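Local structure of nucleocapsid (Crimean-congo hemorrhagic fever virus, 4AKL) at residues M173-R176 / R177-L181; H197-W200 / C201-V205. The protein binds single- and double-stranded RNA, probably helps package the viral genome, and very probably also cuts double-stranded DNA without sequence preference. One frame throughout, in Å; residues are numbered along the deposited sequence.

Interaction 1: residues M173-R176 / R177-L181; sequences MIRR and RNLIL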
# COMPACT_ATOMS: atom_id res chain seq x y z
N MET A 173 -16.69 -3.59 -6.15
CA MET A 173 -15.27 -3.27 -6.31
C MET A 173 -14.99 -3.08 -7.79
O MET A 173 -14.35 -2.10 -8.15
CB MET A 173 -14.37 -4.34 -5.66
CG MET A 173 -14.49 -4.40 -4.15
SD MET A 173 -14.06 -5.96 -3.31
CE MET A 173 -12.26 -5.98 -3.46
N ILE A 174 -15.48 -3.99 -8.65
CA ILE A 174 -15.31 -3.86 -10.13
C ILE A 174 -16.03 -2.63 -10.70
O ILE A 174 -15.52 -1.97 -11.61
CB ILE A 174 -15.76 -5.15 -10.89
CG1 ILE A 174 -14.89 -6.37 -10.50
CG2 ILE A 174 -15.67 -4.96 -12.46
CD1 ILE A 174 -15.45 -7.74 -11.00
N ARG A 175 -17.24 -2.34 -10.19
CA ARG A 175 -17.93 -1.08 -10.50
C ARG A 175 -17.01 0.14 -10.23
O ARG A 175 -16.95 1.06 -11.06
CB ARG A 175 -19.22 -0.94 -9.68
CG ARG A 175 -20.01 0.38 -9.90
CD ARG A 175 -21.10 0.56 -8.86
NE ARG A 175 -20.56 0.91 -7.54
CZ ARG A 175 -20.28 2.15 -7.11
NH1 ARG A 175 -20.45 3.21 -7.89
NH2 ARG A 175 -19.80 2.31 -5.89
N ARG A 176 -16.32 0.13 -9.08
CA ARG A 176 -15.39 1.22 -8.67
C ARG A 176 -14.16 1.29 -9.56
O ARG A 176 -13.79 2.35 -10.05
CB ARG A 176 -14.96 1.08 -7.18
CG ARG A 176 -16.05 1.43 -6.18
CD ARG A 176 -15.73 0.91 -4.74
NE ARG A 176 -16.91 1.11 -3.90
CZ ARG A 176 -17.26 2.24 -3.30
NH1 ARG A 176 -16.49 3.33 -3.39
NH2 ARG A 176 -18.38 2.29 -2.58
N ARG A 177 -13.54 0.15 -9.76
CA ARG A 177 -12.39 0.02 -10.62
C ARG A 177 -12.70 0.53 -12.02
O ARG A 177 -11.90 1.29 -12.59
CB ARG A 177 -11.95 -1.45 -10.65
CG ARG A 177 -10.68 -1.77 -11.43
CD ARG A 177 -10.27 -3.27 -11.23
NE ARG A 177 -9.10 -3.60 -12.04
CZ ARG A 177 -9.11 -3.88 -13.35
NH1 ARG A 177 -10.26 -3.90 -14.04
NH2 ARG A 177 -7.96 -4.16 -13.98
N ASN A 178 -13.86 0.15 -12.57
CA ASN A 178 -14.27 0.60 -13.91
C ASN A 178 -14.55 2.08 -14.03
O ASN A 178 -14.26 2.68 -15.05
CB ASN A 178 -15.50 -0.16 -14.42
CG ASN A 178 -15.19 -1.59 -14.83
OD1 ASN A 178 -14.05 -2.06 -14.75
ND2 ASN A 178 -16.21 -2.29 -15.26
N LEU A 179 -15.14 2.67 -12.99
CA LEU A 179 -15.31 4.12 -12.91
C LEU A 179 -13.95 4.80 -12.93
O LEU A 179 -13.77 5.78 -13.66
CB LEU A 179 -16.07 4.55 -11.63
CG LEU A 179 -17.61 4.43 -11.60
CD1 LEU A 179 -18.22 5.00 -10.29
CD2 LEU A 179 -18.24 5.09 -12.82
N ILE A 180 -13.00 4.29 -12.14
CA ILE A 180 -11.64 4.83 -12.10
C ILE A 180 -11.04 4.78 -13.51
O ILE A 180 -10.64 5.80 -14.04
CB ILE A 180 -10.75 4.11 -11.07
CG1 ILE A 180 -11.19 4.45 -9.63
CG2 ILE A 180 -9.28 4.49 -11.25
CD1 ILE A 180 -10.73 3.44 -8.58
N LEU A 181 -11.01 3.59 -14.12
CA LEU A 181 -10.42 3.39 -15.48
C LEU A 181 -11.04 4.22 -16.60
O LEU A 181 -10.33 4.70 -17.47
CB LEU A 181 -10.45 1.91 -15.90
CG LEU A 181 -9.32 1.00 -15.40
CD1 LEU A 181 -8.87 1.30 -14.00
CD2 LEU A 181 -9.79 -0.47 -15.54

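Interaction 2: residues H197-W200 / C201-V205; sequences HVEW and CREFV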
# COMPACT_ATOMS: atom_id res chain seq x y z
N HIS A 197 5.23 -2.92 -35.94
CA HIS A 197 6.03 -1.79 -35.42
C HIS A 197 6.65 -2.16 -34.08
O HIS A 197 7.81 -1.85 -33.81
CB HIS A 197 5.20 -0.50 -35.32
CG HIS A 197 4.66 -0.03 -36.64
ND1 HIS A 197 3.67 0.92 -36.75
CD2 HIS A 197 4.97 -0.40 -37.91
CE1 HIS A 197 3.40 1.12 -38.03
NE2 HIS A 197 4.18 0.33 -38.75
N VAL A 198 5.86 -2.83 -33.26
CA VAL A 198 6.35 -3.41 -32.02
C VAL A 198 7.55 -4.34 -32.32
O VAL A 198 8.56 -4.30 -31.63
CB VAL A 198 5.22 -4.20 -31.30
CG1 VAL A 198 5.74 -4.91 -30.06
CG2 VAL A 198 4.05 -3.28 -30.95
N GLU A 199 7.43 -5.15 -33.36
CA GLU A 199 8.47 -6.11 -33.71
C GLU A 199 9.75 -5.40 -34.25
O GLU A 199 10.86 -5.90 -34.06
CB GLU A 199 7.88 -7.16 -34.69
CG GLU A 199 8.80 -8.28 -35.17
CD GLU A 199 9.45 -9.09 -34.07
OE1 GLU A 199 8.73 -9.59 -33.15
OE2 GLU A 199 10.69 -9.24 -34.12
N TRP A 200 9.58 -4.23 -34.87
CA TRP A 200 10.71 -3.41 -35.31
C TRP A 200 11.48 -2.89 -34.11
O TRP A 200 12.72 -2.86 -34.12
CB TRP A 200 10.24 -2.20 -36.15
CG TRP A 200 11.34 -1.31 -36.70
CD1 TRP A 200 11.90 -1.36 -37.94
CD2 TRP A 200 12.01 -0.21 -36.02
NE1 TRP A 200 12.85 -0.39 -38.08
CE2 TRP A 200 12.95 0.32 -36.92
CE3 TRP A 200 11.89 0.35 -34.74
CZ2 TRP A 200 13.78 1.40 -36.59
CZ3 TRP A 200 12.74 1.44 -34.41
CH2 TRP A 200 13.67 1.94 -35.34
N CYS A 201 10.73 -2.46 -33.08
CA CYS A 201 11.33 -1.97 -31.85
C CYS A 201 12.12 -3.06 -31.15
O CYS A 201 13.24 -2.80 -30.68
CB CYS A 201 10.25 -1.39 -30.91
SG CYS A 201 9.53 0.16 -31.48
N ARG A 202 11.55 -4.27 -31.08
CA ARG A 202 12.21 -5.41 -30.44
C ARG A 202 13.57 -5.67 -31.09
O ARG A 202 14.54 -5.92 -30.41
CB ARG A 202 11.32 -6.67 -30.46
CG ARG A 202 11.90 -7.90 -29.67
CD ARG A 202 10.89 -9.08 -29.47
NE ARG A 202 9.70 -8.90 -30.32
CZ ARG A 202 8.44 -8.71 -29.90
NH1 ARG A 202 8.10 -8.70 -28.59
NH2 ARG A 202 7.49 -8.55 -30.83
N GLU A 203 13.63 -5.59 -32.42
CA GLU A 203 14.91 -5.77 -33.13
C GLU A 203 15.89 -4.57 -32.92
O GLU A 203 17.08 -4.77 -32.66
CB GLU A 203 14.65 -6.02 -34.61
CG GLU A 203 14.10 -7.44 -34.92
CD GLU A 203 15.16 -8.54 -34.78
OE1 GLU A 203 16.35 -8.29 -35.10
OE2 GLU A 203 14.81 -9.65 -34.36
N PHE A 204 15.36 -3.34 -33.02
CA PHE A 204 16.15 -2.12 -32.82
C PHE A 204 16.90 -2.14 -31.47
O PHE A 204 18.11 -1.91 -31.43
CB PHE A 204 15.24 -0.89 -32.90
CG PHE A 204 15.91 0.41 -32.57
CD1 PHE A 204 16.74 1.03 -33.51
CD2 PHE A 204 15.73 1.01 -31.32
CE1 PHE A 204 17.38 2.24 -33.21
CE2 PHE A 204 16.38 2.23 -31.01
CZ PHE A 204 17.20 2.84 -31.97
N VAL A 205 16.17 -2.45 -30.39
CA VAL A 205 16.76 -2.41 -29.06
C VAL A 205 17.78 -3.53 -28.76
O VAL A 205 18.36 -3.52 -27.67
CB VAL A 205 15.67 -2.37 -27.94
CG1 VAL A 205 14.68 -1.22 -28.23
CG2 VAL A 205 14.95 -3.75 -27.75

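Interaction 1: residues M173-R176 / R177-L181
I174 and N178, one helical turn apart, extend alongside each other in the same direction: the CG2 branch of I174 lies 3.9 Å from N178 ND2. That methyl reaches its neighbour because CG1, not CG2, takes the place anti to the carbonyl carbon (chi1 -63°). The N178 carboxamide therefore rests alongside an aliphatic branch, and its CG stands 3.3 Å from the carbonyl oxygen I174 O. R175 and L179 form a similar pair, L179 CD1 approaching R175 NH1 at 3.7 Å, a methyl touch oblique to the guanidinium plane. I180 turns its CG1 branch back toward the backbone, 3.4 Å from R176 O.

Beneath these side chains, four successive i to i+4 backbone bonds set the spacing, from R177 N to M173 O (2.9 Å, N-H...O angle 170°) through to I180 N to R176 O (3.0 Å).

Outside the two segments, D172 positions the two arginines, forming salt bridges to R175 NE with OD1 and to R176 NE with OD2. R175 NH2 lies 3.4 Å above one face of the R176 guanidinium, offset toward its rim. The shared carboxylate probably offsets the charge of this pair. R176 NH1 also bonds M446 O, and M173 packs on helix 450-460. The unbroken 173-181 bonding is that of a regular alpha-helix, here the surface-lying C-terminal part of helix 163-181, docked against the chain's C-terminal region.

Interaction 2: residues H197-W200 / C201-V205
E199 OE1 accepts two hydrogen bonds from R202, from NH2 at 2.8 Å and from NE at 3.1 Å, so one carboxylate oxygen holds the side of the guanidinium in a salt bridge. Both nitrogens come from the same face of the carboxylate, well above its plane, and the two planar groups are inclined to each other. The N-H...O angles of 143° and 138° show that neither bond is straight, as expected when two donors share one acceptor. R202 gets there by bending at chi3, close to eclipsed at 12°, which brings NE and NH2 back over the preceding turn. The other oxygen, E199 OE2, is 4.1 Å from E203 OE2; K206 and K208 form salt bridges with E203 and would be expected to ease the repulsion between the two acids.

This i to i+3 ion pair lies on the more exposed side of helix 195-204, a short alpha-helix whose buried side carries aromatic residues. There the rings of W200 and F204, four residues apart, share almost the same tilt but are displaced, with little overlap. A CH-pi contact adds to this: F204 CB sits over one face of the indole, offset toward the rim, 4.1 Å from the centroid of its six-membered ring. C201 SG instead meets that ring at its edge, a cysteine sulfur-aromatic contact with SG 4.0 Å from W200 CE3. W217 packs edge-to-face with both W200 and H197, while F204 touches T253 of helix 245-263. On another side of the helix, V198 and R202 lean on L238 of helix 230-242.

Interactions 1 and 2 belong to consecutive helices, 163-181 and 195-204, and interaction 1 is complete before interaction 2 begins. They do not touch: their centres are 34 Å apart and their nearest atoms about 21 Å. Residues 183-191 between them are not modelled, so the path of the connection is not defined. Their surroundings also differ. Interaction 1 lies at the surface, its centre 18 Å from that of the chain, beside helix 450-460; interaction 2, at 35 Å, is half made of buried residues and packs against helices 230-242 and 245-263. Neither contact includes a bound RNA or metal, so the geometry alone assigns neither to a binding site.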